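Local coordinates for CRISPR pre-crRNA endoribonuclease Cas5d (Mannheimia succiniciproducens, PDB 3KG4), which cleaves precursor CRISPR RNA as an endoribonuclease of a bacterial antiviral defence system, without requiring a metal cofactor, at residues Y30-P35 with G189-D194; W53-I58 with Y116-H121; R65-R70 with V110-A115. All blocks are in the same frame, centred on the assembly; numbering follows the deposited sequence.

Contact 1: Y30-P35 with G189-D194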
ATOM      1  N   TYR A  30       8.230  -8.476   4.930  1.00 21.99           N
ATOM      2  CA  TYR A  30       9.044  -7.396   4.482  1.00 20.80           C
ATOM      3  C   TYR A  30       9.007  -6.287   5.529  1.00 21.09           C
ATOM      4  O   TYR A  30       8.150  -6.284   6.430  1.00 22.09           O
ATOM      5  CB  TYR A  30       8.500  -6.872   3.206  1.00 20.86           C
ATOM      6  CG  TYR A  30       8.841  -7.607   1.954  1.00 21.49           C
ATOM      7  CD1 TYR A  30      10.164  -7.701   1.511  1.00 21.69           C
ATOM      8  CD2 TYR A  30       7.848  -8.102   1.145  1.00 19.67           C
ATOM      9  CE1 TYR A  30      10.476  -8.324   0.307  1.00 21.37           C
ATOM     10  CE2 TYR A  30       8.147  -8.733  -0.060  1.00 21.22           C
ATOM     11  CZ  TYR A  30       9.471  -8.831  -0.463  1.00 20.39           C
ATOM     12  OH  TYR A  30       9.801  -9.426  -1.655  1.00 24.84           O
ATOM     13  N   ASP A  31       9.952  -5.361   5.421  1.00 20.89           N
ATOM     14  CA  ASP A  31      10.069  -4.253   6.365  1.00 22.11           C
ATOM     15  C   ASP A  31       8.966  -3.228   6.252  1.00 20.72           C
ATOM     16  O   ASP A  31       8.702  -2.526   7.232  1.00 22.64           O
ATOM     17  CB  ASP A  31      11.418  -3.500   6.179  1.00 21.67           C
ATOM     18  CG  ASP A  31      12.607  -4.316   6.546  1.00 25.56           C
ATOM     19  OD1 ASP A  31      12.464  -5.522   6.827  1.00 24.82           O
ATOM     20  OD2 ASP A  31      13.726  -3.724   6.617  1.00 27.04           O
ATOM     21  N   VAL A  32       8.337  -3.150   5.088  1.00 19.94           N
ATOM     22  CA  VAL A  32       7.275  -2.184   4.804  1.00 19.32           C
ATOM     23  C   VAL A  32       6.283  -2.833   3.833  1.00 19.99           C
ATOM     24  O   VAL A  32       6.544  -3.874   3.211  1.00 18.74           O
ATOM     25  CB  VAL A  32       7.834  -0.900   4.117  1.00 18.20           C
ATOM     26  CG1 VAL A  32       8.962  -0.205   5.008  1.00 19.38           C
ATOM     27  CG2 VAL A  32       8.432  -1.234   2.744  1.00 21.12           C
ATOM     28  N   ILE A  33       5.164  -2.148   3.662  1.00 19.09           N
ATOM     29  CA  ILE A  33       4.180  -2.540   2.681  1.00 19.95           C
ATOM     30  C   ILE A  33       4.709  -2.522   1.233  1.00 20.83           C
ATOM     31  O   ILE A  33       5.486  -1.638   0.822  1.00 20.79           O
ATOM     32  CB  ILE A  33       2.887  -1.652   2.866  1.00 18.32           C
ATOM     33  CG1 ILE A  33       1.734  -2.196   2.013  1.00 20.21           C
ATOM     34  CG2 ILE A  33       3.194  -0.217   2.466  1.00 18.90           C
ATOM     35  CD1 ILE A  33       0.353  -1.683   2.419  1.00 23.47           C
ATOM     36  N   THR A  34       4.326  -3.546   0.472  1.00 21.15           N
ATOM     37  CA  THR A  34       4.644  -3.653  -0.918  1.00 22.31           C
ATOM     38  C   THR A  34       3.636  -2.849  -1.726  1.00 23.14           C
ATOM     39  O   THR A  34       2.523  -2.619  -1.254  1.00 24.15           O
ATOM     40  CB  THR A  34       4.560  -5.126  -1.387  1.00 22.35           C
ATOM     41  OG1 THR A  34       3.257  -5.652  -1.047  1.00 22.09           O
ATOM     42  CG2 THR A  34       5.668  -5.988  -0.686  1.00 21.78           C
ATOM     43  N   PRO A  35       4.011  -2.440  -2.958  1.00 23.74           N
ATOM     44  CA  PRO A  35       3.074  -1.836  -3.890  1.00 23.97           C
ATOM     45  C   PRO A  35       1.872  -2.771  -4.105  1.00 24.24           C
ATOM     46  O   PRO A  35       0.743  -2.321  -4.156  1.00 21.60           O
ATOM     47  CB  PRO A  35       3.893  -1.731  -5.169  1.00 25.41           C
ATOM     48  CG  PRO A  35       5.360  -1.549  -4.625  1.00 25.59           C
ATOM     49  CD  PRO A  35       5.404  -2.419  -3.452  1.00 24.52           C
ATOM     50  N   GLY A 189      16.377  -2.855  -0.134  1.00 25.08           N
ATOM     51  CA  GLY A 189      16.755  -3.995  -0.979  1.00 24.57           C
ATOM     52  C   GLY A 189      15.650  -4.322  -1.991  1.00 24.08           C
ATOM     53  O   GLY A 189      14.745  -3.519  -2.248  1.00 24.15           O
ATOM     54  N   TRP A 190      15.738  -5.508  -2.566  1.00 23.28           N
ATOM     55  CA  TRP A 190      14.810  -5.918  -3.617  1.00 23.33           C
ATOM     56  C   TRP A 190      13.501  -6.381  -2.984  1.00 22.70           C
ATOM     57  O   TRP A 190      13.504  -7.122  -2.008  1.00 22.73           O
ATOM     58  CB  TRP A 190      15.446  -7.012  -4.454  1.00 22.94           C
ATOM     59  CG  TRP A 190      16.605  -6.530  -5.223  1.00 22.34           C
ATOM     60  CD1 TRP A 190      17.943  -6.774  -4.971  1.00 23.50           C
ATOM     61  CD2 TRP A 190      16.565  -5.692  -6.369  1.00 22.94           C
ATOM     62  NE1 TRP A 190      18.724  -6.097  -5.907  1.00 22.65           N
ATOM     63  CE2 TRP A 190      17.900  -5.441  -6.766  1.00 20.37           C
ATOM     64  CE3 TRP A 190      15.525  -5.133  -7.124  1.00 20.53           C
ATOM     65  CZ2 TRP A 190      18.200  -4.688  -7.872  1.00 23.75           C
ATOM     66  CZ3 TRP A 190      15.825  -4.378  -8.194  1.00 23.86           C
ATOM     67  CH2 TRP A 190      17.161  -4.157  -8.572  1.00 25.24           C
ATOM     68  N   MET A 191      12.389  -5.876  -3.476  1.00 22.57           N
ATOM     69  CA  MET A 191      11.096  -6.192  -2.857  1.00 22.80           C
ATOM     70  C   MET A 191      10.148  -6.457  -3.997  1.00 23.31           C
ATOM     71  O   MET A 191      10.298  -5.882  -5.074  1.00 24.03           O
ATOM     72  CB  MET A 191      10.527  -4.998  -2.055  1.00 22.41           C
ATOM     73  CG  MET A 191      11.215  -4.635  -0.736  1.00 22.48           C
ATOM     74  SD  MET A 191      10.363  -3.457   0.381  1.00 12.59           S
ATOM     75  CE  MET A 191       8.651  -4.240   0.377  1.00 19.11           C
ATOM     76  N   LEU A 192       9.134  -7.281  -3.743  1.00 23.33           N
ATOM     77  CA  LEU A 192       8.075  -7.480  -4.712  1.00 23.77           C
ATOM     78  C   LEU A 192       7.451  -6.157  -5.058  1.00 22.94           C
ATOM     79  O   LEU A 192       7.126  -5.406  -4.143  1.00 22.19           O
ATOM     80  CB  LEU A 192       7.001  -8.369  -4.087  1.00 25.25           C
ATOM     81  CG  LEU A 192       5.862  -8.706  -5.053  1.00 28.18           C
ATOM     82  CD1 LEU A 192       6.432  -9.702  -6.077  1.00 28.58           C
ATOM     83  CD2 LEU A 192       4.690  -9.289  -4.230  1.00 31.15           C
ATOM     84  N   HIS A 193       7.349  -5.851  -6.358  1.00 23.14           N
ATOM     85  CA  HIS A 193       6.575  -4.731  -6.840  1.00 23.61           C
ATOM     86  C   HIS A 193       5.114  -5.262  -7.011  1.00 26.01           C
ATOM     87  O   HIS A 193       4.180  -4.810  -6.351  1.00 25.05           O
ATOM     88  CB  HIS A 193       7.139  -4.239  -8.157  1.00 22.74           C
ATOM     89  CG  HIS A 193       6.569  -2.939  -8.642  1.00 25.00           C
ATOM     90  ND1 HIS A 193       5.246  -2.588  -8.473  1.00 28.01           N
ATOM     91  CD2 HIS A 193       7.141  -1.912  -9.315  1.00 25.76           C
ATOM     92  CE1 HIS A 193       5.033  -1.387  -8.984  1.00 28.64           C
ATOM     93  NE2 HIS A 193       6.165  -0.958  -9.516  1.00 29.53           N
ATOM     94  N   ASP A 194       4.928  -6.223  -7.897  1.00 28.31           N
ATOM     95  CA  ASP A 194       3.597  -6.851  -8.056  1.00 30.63           C
ATOM     96  C   ASP A 194       3.743  -8.133  -8.861  1.00 32.95           C
ATOM     97  O   ASP A 194       4.821  -8.435  -9.326  1.00 29.95           O
ATOM     98  CB  ASP A 194       2.624  -5.871  -8.762  1.00 31.79           C
ATOM     99  CG  ASP A 194       1.215  -5.843  -8.134  1.00 33.39           C
ATOM    100  OD1 ASP A 194       0.630  -4.716  -8.067  1.00 32.53           O
ATOM    101  OD2 ASP A 194       0.711  -6.929  -7.702  1.00 33.99           O
TER
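Tyr30 and Met191 form a Met-aromatic contact that fastens the loop before helix 35-45 to strand 186-195, an outermost strand of the large antiparallel sheet. The Met191 chain runs back along the ring, antiparallel to the tyrosine, which brings CE over one face, 4.0 Å from the Tyr30 centroid and offset toward the rim. The sulfur lies obliquely to that ring, so the methyl rather than SD rests on the face. A bend at the end of the Met191 chain (chi3 48°) turns CE back toward the loop, where it also meets Thr34 CG2 at 3.6 Å. Val32 comes across at about a right angle, its CG2 3.8 Å from Met191 SD. At the far end of the phenol, Leu192 N donates to Tyr30 OH (3.1 Å, 148° at the hydrogen), which fixes the ring tip against the strand. Thr34 occupies the N-cap of helix 35-45, its OG1 receiving Ala37 N. His193 and Asp194 both face His204 in a classic beta bulge, and Pro35 CB, 3.3 Å from His193 O, crosses the imidazole, whose NE2 bonds to Pro218 O. The buried Leu192 O has no polar partner in the model; its neighbour here is Pro35 CD, at 3.5 Å.

Contact 2: W53-I58 with Y116-H121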
ATOM      1  N   TRP A  53      -5.224   0.735 -10.254  1.00 33.34           N
ATOM      2  CA  TRP A  53      -4.554   1.644  -9.341  1.00 31.88           C
ATOM      3  C   TRP A  53      -3.051   1.508  -9.500  1.00 30.99           C
ATOM      4  O   TRP A  53      -2.504   0.383  -9.456  1.00 31.82           O
ATOM      5  CB  TRP A  53      -4.926   1.350  -7.915  1.00 31.71           C
ATOM      6  CG  TRP A  53      -6.295   1.677  -7.579  1.00 32.90           C
ATOM      7  CD1 TRP A  53      -7.278   0.815  -7.226  1.00 34.50           C
ATOM      8  CD2 TRP A  53      -6.862   2.989  -7.525  1.00 33.78           C
ATOM      9  NE1 TRP A  53      -8.437   1.516  -6.935  1.00 34.68           N
ATOM     10  CE2 TRP A  53      -8.209   2.848  -7.145  1.00 35.21           C
ATOM     11  CE3 TRP A  53      -6.360   4.272  -7.772  1.00 36.48           C
ATOM     12  CZ2 TRP A  53      -9.067   3.943  -7.016  1.00 36.81           C
ATOM     13  CZ3 TRP A  53      -7.211   5.354  -7.668  1.00 36.46           C
ATOM     14  CH2 TRP A  53      -8.538   5.190  -7.266  1.00 36.83           C
ATOM     15  N   VAL A  54      -2.373   2.630  -9.677  1.00 28.67           N
ATOM     16  CA  VAL A  54      -0.908   2.610  -9.795  1.00 28.13           C
ATOM     17  C   VAL A  54      -0.296   3.292  -8.565  1.00 27.23           C
ATOM     18  O   VAL A  54      -0.593   4.457  -8.312  1.00 26.94           O
ATOM     19  CB  VAL A  54      -0.483   3.286 -11.110  1.00 28.71           C
ATOM     20  CG1 VAL A  54       1.070   3.416 -11.211  1.00 28.48           C
ATOM     21  CG2 VAL A  54      -1.064   2.514 -12.292  1.00 28.51           C
ATOM     22  N   ILE A  55       0.571   2.582  -7.816  1.00 25.33           N
ATOM     23  CA  ILE A  55       1.153   3.142  -6.601  1.00 24.28           C
ATOM     24  C   ILE A  55       2.325   4.037  -7.013  1.00 24.83           C
ATOM     25  O   ILE A  55       3.206   3.614  -7.789  1.00 25.87           O
ATOM     26  CB  ILE A  55       1.625   2.061  -5.619  1.00 24.00           C
ATOM     27  CG1 ILE A  55       0.505   1.051  -5.322  1.00 24.46           C
ATOM     28  CG2 ILE A  55       2.038   2.659  -4.268  1.00 22.50           C
ATOM     29  CD1 ILE A  55      -0.787   1.679  -4.849  1.00 22.83           C
ATOM     30  N   ASP A  56       2.337   5.251  -6.482  1.00 25.72           N
ATOM     31  CA  ASP A  56       3.406   6.223  -6.775  1.00 26.37           C
ATOM     32  C   ASP A  56       4.375   6.391  -5.609  1.00 25.22           C
ATOM     33  O   ASP A  56       5.608   6.458  -5.801  1.00 26.53           O
ATOM     34  CB  ASP A  56       2.796   7.566  -7.155  1.00 27.00           C
ATOM     35  CG  ASP A  56       1.933   7.473  -8.378  1.00 30.15           C
ATOM     36  OD1 ASP A  56       2.432   6.988  -9.406  1.00 32.69           O
ATOM     37  OD2 ASP A  56       0.736   7.858  -8.296  1.00 35.37           O
ATOM     38  N   LYS A  57       3.852   6.539  -4.419  1.00 25.59           N
ATOM     39  CA  LYS A  57       4.711   6.732  -3.253  1.00 25.76           C
ATOM     40  C   LYS A  57       4.152   5.957  -2.068  1.00 24.66           C
ATOM     41  O   LYS A  57       2.951   5.847  -1.907  1.00 25.38           O
ATOM     42  CB  LYS A  57       4.820   8.226  -2.898  1.00 26.18           C
ATOM     43  CG  LYS A  57       5.494   9.111  -3.975  1.00 28.51           C
ATOM     44  CD  LYS A  57       5.512  10.556  -3.531  1.00 32.70           C
ATOM     45  CE  LYS A  57       6.340  11.490  -4.468  1.00 34.31           C
ATOM     46  NZ  LYS A  57       6.139  12.874  -3.887  1.00 36.28           N
ATOM     47  N   ILE A  58       5.028   5.464  -1.214  1.00 23.04           N
ATOM     48  CA  ILE A  58       4.635   4.915   0.067  1.00 23.11           C
ATOM     49  C   ILE A  58       5.393   5.681   1.136  1.00 23.02           C
ATOM     50  O   ILE A  58       6.620   5.605   1.194  1.00 24.01           O
ATOM     51  CB  ILE A  58       5.006   3.379   0.171  1.00 22.46           C
ATOM     52  CG1 ILE A  58       4.233   2.571  -0.889  1.00 23.73           C
ATOM     53  CG2 ILE A  58       4.780   2.894   1.571  1.00 22.88           C
ATOM     54  CD1 ILE A  58       4.869   1.184  -1.214  1.00 26.53           C
ATOM     55  N   TYR A 116       1.114   3.942   7.268  1.00 23.80           N
ATOM     56  CA  TYR A 116       1.626   4.439   6.016  1.00 23.09           C
ATOM     57  C   TYR A 116       0.697   5.480   5.406  1.00 24.01           C
ATOM     58  O   TYR A 116      -0.483   5.531   5.746  1.00 24.21           O
ATOM     59  CB  TYR A 116       1.801   3.317   4.996  1.00 21.84           C
ATOM     60  CG  TYR A 116       2.497   2.075   5.547  1.00 22.53           C
ATOM     61  CD1 TYR A 116       3.891   1.994   5.603  1.00 21.84           C
ATOM     62  CD2 TYR A 116       1.768   0.993   6.017  1.00 22.72           C
ATOM     63  CE1 TYR A 116       4.502   0.897   6.121  1.00 18.65           C
ATOM     64  CE2 TYR A 116       2.415  -0.134   6.544  1.00 22.34           C
ATOM     65  CZ  TYR A 116       3.773  -0.176   6.566  1.00 20.60           C
ATOM     66  OH  TYR A 116       4.437  -1.266   7.099  1.00 22.06           O
ATOM     67  N   VAL A 117       1.233   6.232   4.460  1.00 24.69           N
ATOM     68  CA  VAL A 117       0.409   6.888   3.444  1.00 25.82           C
ATOM     69  C   VAL A 117       0.730   6.265   2.112  1.00 25.04           C
ATOM     70  O   VAL A 117       1.920   6.104   1.732  1.00 25.94           O
ATOM     71  CB  VAL A 117       0.635   8.429   3.362  1.00 26.41           C
ATOM     72  CG1 VAL A 117      -0.293   9.045   2.315  1.00 26.51           C
ATOM     73  CG2 VAL A 117       0.354   9.019   4.711  1.00 28.34           C
ATOM     74  N   ILE A 118      -0.336   5.917   1.397  1.00 24.88           N
ATOM     75  CA  ILE A 118      -0.263   5.414   0.032  1.00 24.93           C
ATOM     76  C   ILE A 118      -0.699   6.508  -0.909  1.00 25.28           C
ATOM     77  O   ILE A 118      -1.825   7.048  -0.778  1.00 25.16           O
ATOM     78  CB  ILE A 118      -1.225   4.246  -0.158  1.00 24.34           C
ATOM     79  CG1 ILE A 118      -0.933   3.146   0.865  1.00 26.39           C
ATOM     80  CG2 ILE A 118      -1.195   3.768  -1.611  1.00 23.41           C
ATOM     81  CD1 ILE A 118       0.545   2.737   0.942  1.00 29.69           C
ATOM     82  N   GLU A 119       0.191   6.855  -1.833  1.00 25.89           N
ATOM     83  CA  GLU A 119      -0.098   7.851  -2.833  1.00 26.95           C
ATOM     84  C   GLU A 119      -0.165   7.141  -4.170  1.00 26.07           C
ATOM     85  O   GLU A 119       0.768   6.434  -4.519  1.00 27.45           O
ATOM     86  CB  GLU A 119       0.995   8.915  -2.838  1.00 27.32           C
ATOM     87  CG  GLU A 119       0.690  10.084  -3.702  1.00 29.48           C
ATOM     88  CD  GLU A 119       1.712  11.235  -3.450  1.00 31.61           C
ATOM     89  OE1 GLU A 119       1.802  11.740  -2.319  1.00 31.90           O
ATOM     90  OE2 GLU A 119       2.403  11.617  -4.412  1.00 36.12           O
ATOM     91  N   ALA A 120      -1.252   7.345  -4.907  1.00 24.72           N
ATOM     92  CA  ALA A 120      -1.587   6.561  -6.083  1.00 25.27           C
ATOM     93  C   ALA A 120      -2.401   7.371  -7.080  1.00 25.97           C
ATOM     94  O   ALA A 120      -3.013   8.406  -6.715  1.00 26.83           O
ATOM     95  CB  ALA A 120      -2.426   5.266  -5.655  1.00 25.91           C
ATOM     96  N   HIS A 121      -2.446   6.882  -8.308  1.00 26.73           N
ATOM     97  CA  HIS A 121      -3.371   7.404  -9.296  1.00 28.81           C
ATOM     98  C   HIS A 121      -4.023   6.242 -10.059  1.00 30.55           C
ATOM     99  O   HIS A 121      -3.602   5.064  -9.938  1.00 30.70           O
ATOM    100  CB  HIS A 121      -2.638   8.371 -10.248  1.00 28.80           C
ATOM    101  CG  HIS A 121      -1.616   7.717 -11.115  1.00 28.23           C
ATOM    102  ND1 HIS A 121      -0.318   7.473 -10.709  1.00 31.18           N
ATOM    103  CD2 HIS A 121      -1.703   7.258 -12.378  1.00 27.95           C
ATOM    104  CE1 HIS A 121       0.340   6.881 -11.691  1.00 30.19           C
ATOM    105  NE2 HIS A 121      -0.490   6.723 -12.707  1.00 29.71           N
TER
HETATM  106  O   HOH W   1       3.298  13.931  -3.707  1.00 50.03           O
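Strands 53-58 and 116-121 pair antiparallel, the axes of these short segments 138° apart and 4.5 Å at closest approach, with a classic beta bulge where Asp56 and Lys57 both face Glu119. Glu119 O accepts from both bulge residues, Asp56 N at 2.8 Å and Lys57 N at 3.1 Å. At the bulge the Asp56 side chain points toward the partner strand, where OD2 accepts a hydrogen bond from His121 ND1 on its syn lone pair (2.7 Å, nearly straight). OD2 meets the ring at its edge, almost in plane, and carboxylate and imidazole are nearly coplanar, 4° apart. With CG set between backbone N and carbonyl carbon (chi1 67°), the His121 ring leans over Val54, whose CB sits 4.0 Å from the centroid. Lys57 and Glu119 run side by side; their salt bridge is long, and a water joins NZ to OE2, while OE1 binds Tyr59 OH and Arg8. The other face is apolar: Ile55 CD1 touches Ile118 CG2 at 3.9 Å and also meets Ala120 CB. Leu42 of helix 35-45 covers Ile55 and Ala120 on this side, and the pair is flanked in the sheet by strands 7-13 and 214-216.

Contact 3: R65-R70 with V110-A115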
ATOM      1  N   ARG A  65       9.458  -2.425  13.214  1.00 30.65           N
ATOM      2  CA  ARG A  65       9.603  -3.350  14.348  1.00 31.49           C
ATOM      3  C   ARG A  65       8.862  -4.662  14.120  1.00 30.11           C
ATOM      4  O   ARG A  65       7.782  -4.652  13.552  1.00 28.81           O
ATOM      5  CB  ARG A  65       9.108  -2.710  15.633  1.00 32.35           C
ATOM      6  CG  ARG A  65      10.175  -1.763  16.180  1.00 38.04           C
ATOM      7  CD  ARG A  65       9.742  -1.031  17.427  1.00 44.11           C
ATOM      8  NE  ARG A  65       8.328  -0.656  17.392  1.00 45.17           N
ATOM      9  CZ  ARG A  65       7.372  -1.245  18.103  1.00 49.37           C
ATOM     10  NH1 ARG A  65       7.649  -2.263  18.924  1.00 50.79           N
ATOM     11  NH2 ARG A  65       6.121  -0.825  17.979  1.00 51.24           N
ATOM     12  N   PHE A  66       9.434  -5.757  14.615  1.00 29.69           N
ATOM     13  CA  PHE A  66       8.952  -7.103  14.328  1.00 29.43           C
ATOM     14  C   PHE A  66       8.622  -7.849  15.606  1.00 31.17           C
ATOM     15  O   PHE A  66       9.185  -7.565  16.677  1.00 30.59           O
ATOM     16  CB  PHE A  66      10.020  -7.894  13.588  1.00 29.22           C
ATOM     17  CG  PHE A  66      10.314  -7.382  12.224  1.00 27.53           C
ATOM     18  CD1 PHE A  66       9.512  -7.720  11.162  1.00 23.68           C
ATOM     19  CD2 PHE A  66      11.441  -6.604  11.973  1.00 25.92           C
ATOM     20  CE1 PHE A  66       9.799  -7.273   9.889  1.00 27.03           C
ATOM     21  CE2 PHE A  66      11.687  -6.136  10.700  1.00 24.40           C
ATOM     22  CZ  PHE A  66      10.878  -6.492   9.664  1.00 23.83           C
ATOM     23  N   GLU A  67       7.705  -8.797  15.503  1.00 31.75           N
ATOM     24  CA  GLU A  67       7.379  -9.700  16.617  1.00 33.99           C
ATOM     25  C   GLU A  67       7.065 -11.065  16.013  1.00 33.15           C
ATOM     26  O   GLU A  67       6.382 -11.144  14.979  1.00 33.59           O
ATOM     27  CB  GLU A  67       6.174  -9.137  17.399  1.00 35.05           C
ATOM     28  CG  GLU A  67       5.725  -9.903  18.635  1.00 39.78           C
ATOM     29  CD  GLU A  67       4.425  -9.314  19.236  1.00 44.44           C
ATOM     30  OE1 GLU A  67       4.365  -8.098  19.513  1.00 49.99           O
ATOM     31  OE2 GLU A  67       3.437 -10.055  19.409  1.00 52.15           O
ATOM     32  N   SER A  68       7.600 -12.134  16.606  1.00 33.14           N
ATOM     33  CA  SER A  68       7.157 -13.488  16.278  1.00 33.34           C
ATOM     34  C   SER A  68       5.807 -13.761  16.981  1.00 33.76           C
ATOM     35  O   SER A  68       5.717 -13.645  18.207  1.00 33.92           O
ATOM     36  CB  SER A  68       8.189 -14.539  16.711  1.00 33.34           C
ATOM     37  OG  SER A  68       7.776 -15.827  16.270  1.00 35.03           O
ATOM     38  N   VAL A  69       4.786 -14.144  16.219  1.00 34.57           N
ATOM     39  CA  VAL A  69       3.435 -14.373  16.751  1.00 35.41           C
ATOM     40  C   VAL A  69       2.888 -15.719  16.291  1.00 37.62           C
ATOM     41  O   VAL A  69       3.327 -16.269  15.264  1.00 36.97           O
ATOM     42  CB  VAL A  69       2.441 -13.260  16.300  1.00 35.71           C
ATOM     43  CG1 VAL A  69       2.892 -11.870  16.780  1.00 33.33           C
ATOM     44  CG2 VAL A  69       2.248 -13.292  14.798  1.00 35.49           C
ATOM     45  N   ARG A  70       1.948 -16.284  17.049  1.00 40.61           N
ATOM     46  CA  ARG A  70       1.446 -17.637  16.731  1.00 43.15           C
ATOM     47  C   ARG A  70       0.485 -17.622  15.531  1.00 44.88           C
ATOM     48  O   ARG A  70      -0.402 -16.788  15.454  1.00 45.29           O
ATOM     49  CB  ARG A  70       0.780 -18.311  17.954  1.00 42.73           C
ATOM     50  N   VAL A 110       6.114 -10.816  12.111  1.00 25.67           N
ATOM     51  CA  VAL A 110       5.261  -9.796  11.539  1.00 25.85           C
ATOM     52  C   VAL A 110       5.677  -8.414  12.031  1.00 25.01           C
ATOM     53  O   VAL A 110       6.383  -8.276  13.056  1.00 25.13           O
ATOM     54  CB  VAL A 110       3.796 -10.067  11.913  1.00 25.71           C
ATOM     55  CG1 VAL A 110       3.406 -11.530  11.511  1.00 26.57           C
ATOM     56  CG2 VAL A 110       3.546  -9.801  13.390  1.00 25.89           C
ATOM     57  N   LEU A 111       5.298  -7.407  11.261  1.00 25.12           N
ATOM     58  CA  LEU A 111       5.490  -6.033  11.685  1.00 26.00           C
ATOM     59  C   LEU A 111       4.528  -5.723  12.777  1.00 27.34           C
ATOM     60  O   LEU A 111       3.389  -6.226  12.797  1.00 28.20           O
ATOM     61  CB  LEU A 111       5.282  -5.077  10.510  1.00 24.99           C
ATOM     62  CG  LEU A 111       6.365  -5.126   9.431  1.00 22.94           C
ATOM     63  CD1 LEU A 111       5.838  -4.471   8.142  1.00 21.39           C
ATOM     64  CD2 LEU A 111       7.707  -4.455   9.887  1.00 24.50           C
ATOM     65  N   LYS A 112       4.961  -4.863  13.679  1.00 29.34           N
ATOM     66  CA  LYS A 112       4.112  -4.367  14.732  1.00 30.85           C
ATOM     67  C   LYS A 112       3.955  -2.847  14.626  1.00 30.97           C
ATOM     68  O   LYS A 112       4.935  -2.138  14.406  1.00 30.83           O
ATOM     69  CB  LYS A 112       4.724  -4.755  16.081  1.00 31.66           C
ATOM     70  CG  LYS A 112       3.957  -4.326  17.269  1.00 37.56           C
ATOM     71  CD  LYS A 112       4.664  -4.773  18.553  1.00 42.02           C
ATOM     72  CE  LYS A 112       3.741  -4.607  19.747  1.00 43.95           C
ATOM     73  NZ  LYS A 112       2.749  -5.725  19.763  1.00 46.01           N
ATOM     74  N   ASP A 113       2.721  -2.376  14.814  1.00 30.37           N
ATOM     75  CA  ASP A 113       2.386  -0.947  14.951  1.00 31.39           C
ATOM     76  C   ASP A 113       2.825  -0.126  13.739  1.00 29.45           C
ATOM     77  O   ASP A 113       3.755   0.681  13.803  1.00 30.18           O
ATOM     78  CB  ASP A 113       2.965  -0.352  16.229  1.00 32.42           C
ATOM     79  CG  ASP A 113       2.339  -0.941  17.490  1.00 37.78           C
ATOM     80  OD1 ASP A 113       1.097  -1.198  17.528  1.00 43.05           O
ATOM     81  OD2 ASP A 113       3.109  -1.114  18.461  1.00 45.22           O
ATOM     82  N   VAL A 114       2.157  -0.361  12.628  1.00 27.32           N
ATOM     83  CA  VAL A 114       2.543   0.237  11.382  1.00 26.79           C
ATOM     84  C   VAL A 114       1.555   1.345  11.027  1.00 27.21           C
ATOM     85  O   VAL A 114       0.385   1.294  11.428  1.00 27.09           O
ATOM     86  CB  VAL A 114       2.513  -0.783  10.200  1.00 27.09           C
ATOM     87  CG1 VAL A 114       3.474  -1.919  10.428  1.00 25.14           C
ATOM     88  CG2 VAL A 114       1.106  -1.338   9.968  1.00 25.35           C
ATOM     89  N   ALA A 115       2.034   2.275  10.218  1.00 26.03           N
ATOM     90  CA  ALA A 115       1.195   3.256   9.552  1.00 25.86           C
ATOM     91  C   ALA A 115       1.890   3.793   8.329  1.00 24.82           C
ATOM     92  O   ALA A 115       3.098   4.107   8.350  1.00 24.80           O
ATOM     93  CB  ALA A 115       0.855   4.390  10.512  1.00 24.73           C
TER
HETATM   94  O   HOH W   2       6.250   0.974  15.056  1.00 29.88           O
HETATM   95  O   HOH W   3       6.762  -1.537  12.531  1.00 30.24           O
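Glu67 and Val110 pair in the small mixed sheet that stands beside the main antiparallel one, where strand 66-70 runs antiparallel to strand 107-112. The axes of these short strand segments are 125° apart, a strongly splayed pairing, yet the backbone evidence is clear: Glu67 N donates to Val110 O at 2.8 Å, and Val110 N returns a bond to Glu67 O at 2.9 Å. One step on, Lys112 N reaches Arg65 O at 2.8 Å. Between these bonds Phe66 and Leu111 form a non-hydrogen-bonded pair. The Leu111 branch runs alongside the phenyl ring in the same direction, and its CD2 sits over one face of that ring, 4.0 Å from its centroid.

Two salt bridges add to the backbone bonds. Lys112 stays extended as far as CE and then bends (chi4 77°), which directs NZ to the syn lone pair of Glu67 OE1, 2.9 Å away, in a hydrogen-bonded salt bridge. Arg65 makes a second, looser one: NH2 lies 3.1 Å from Asp113 OD2, the oxygen being at the edge of the guanidinium, but the bond is weak and the two planes are turned 35° apart. Val69 and Val110 meet at about a right angle, CG2 to CG1 at 3.9 Å, near the other end of the pairing. Tyr15 of strand 15-16 packs on Glu67, Val110 and Lys112.

At Asp113, which has a positive phi, the chain turns a corner, leaving this small sheet and entering strand 114-124 of the main one. The Arg65-Asp113 salt bridge therefore sits directly at the junction of the two sheets. Water is built into the same corner, one molecule accepting from Arg65 N and lying 2.7 Å from Lys112 O.

From the N terminus, the chain first passes the loop 30-35, which finds its partner last: contact 1 closes the longest loop, 153 intervening residues ending on strand 186-195. Strand 51-60 follows, and contact 2 closes a loop nested inside that one. Strand 66-70 opens the innermost loop, closed by contact 3 and containing the unmodelled residues 73-105. The loops nest without crossing. After contact 3 the chain passes the corner at Asp113 from the small sheet into strand 114-124 of the main one, which contact 2 also uses. Contact 1 touches both others: Ile33 O lies 3.5 Å from Ile58 CD1, and Tyr30 O lies 3.4 Å from Leu111 CD1.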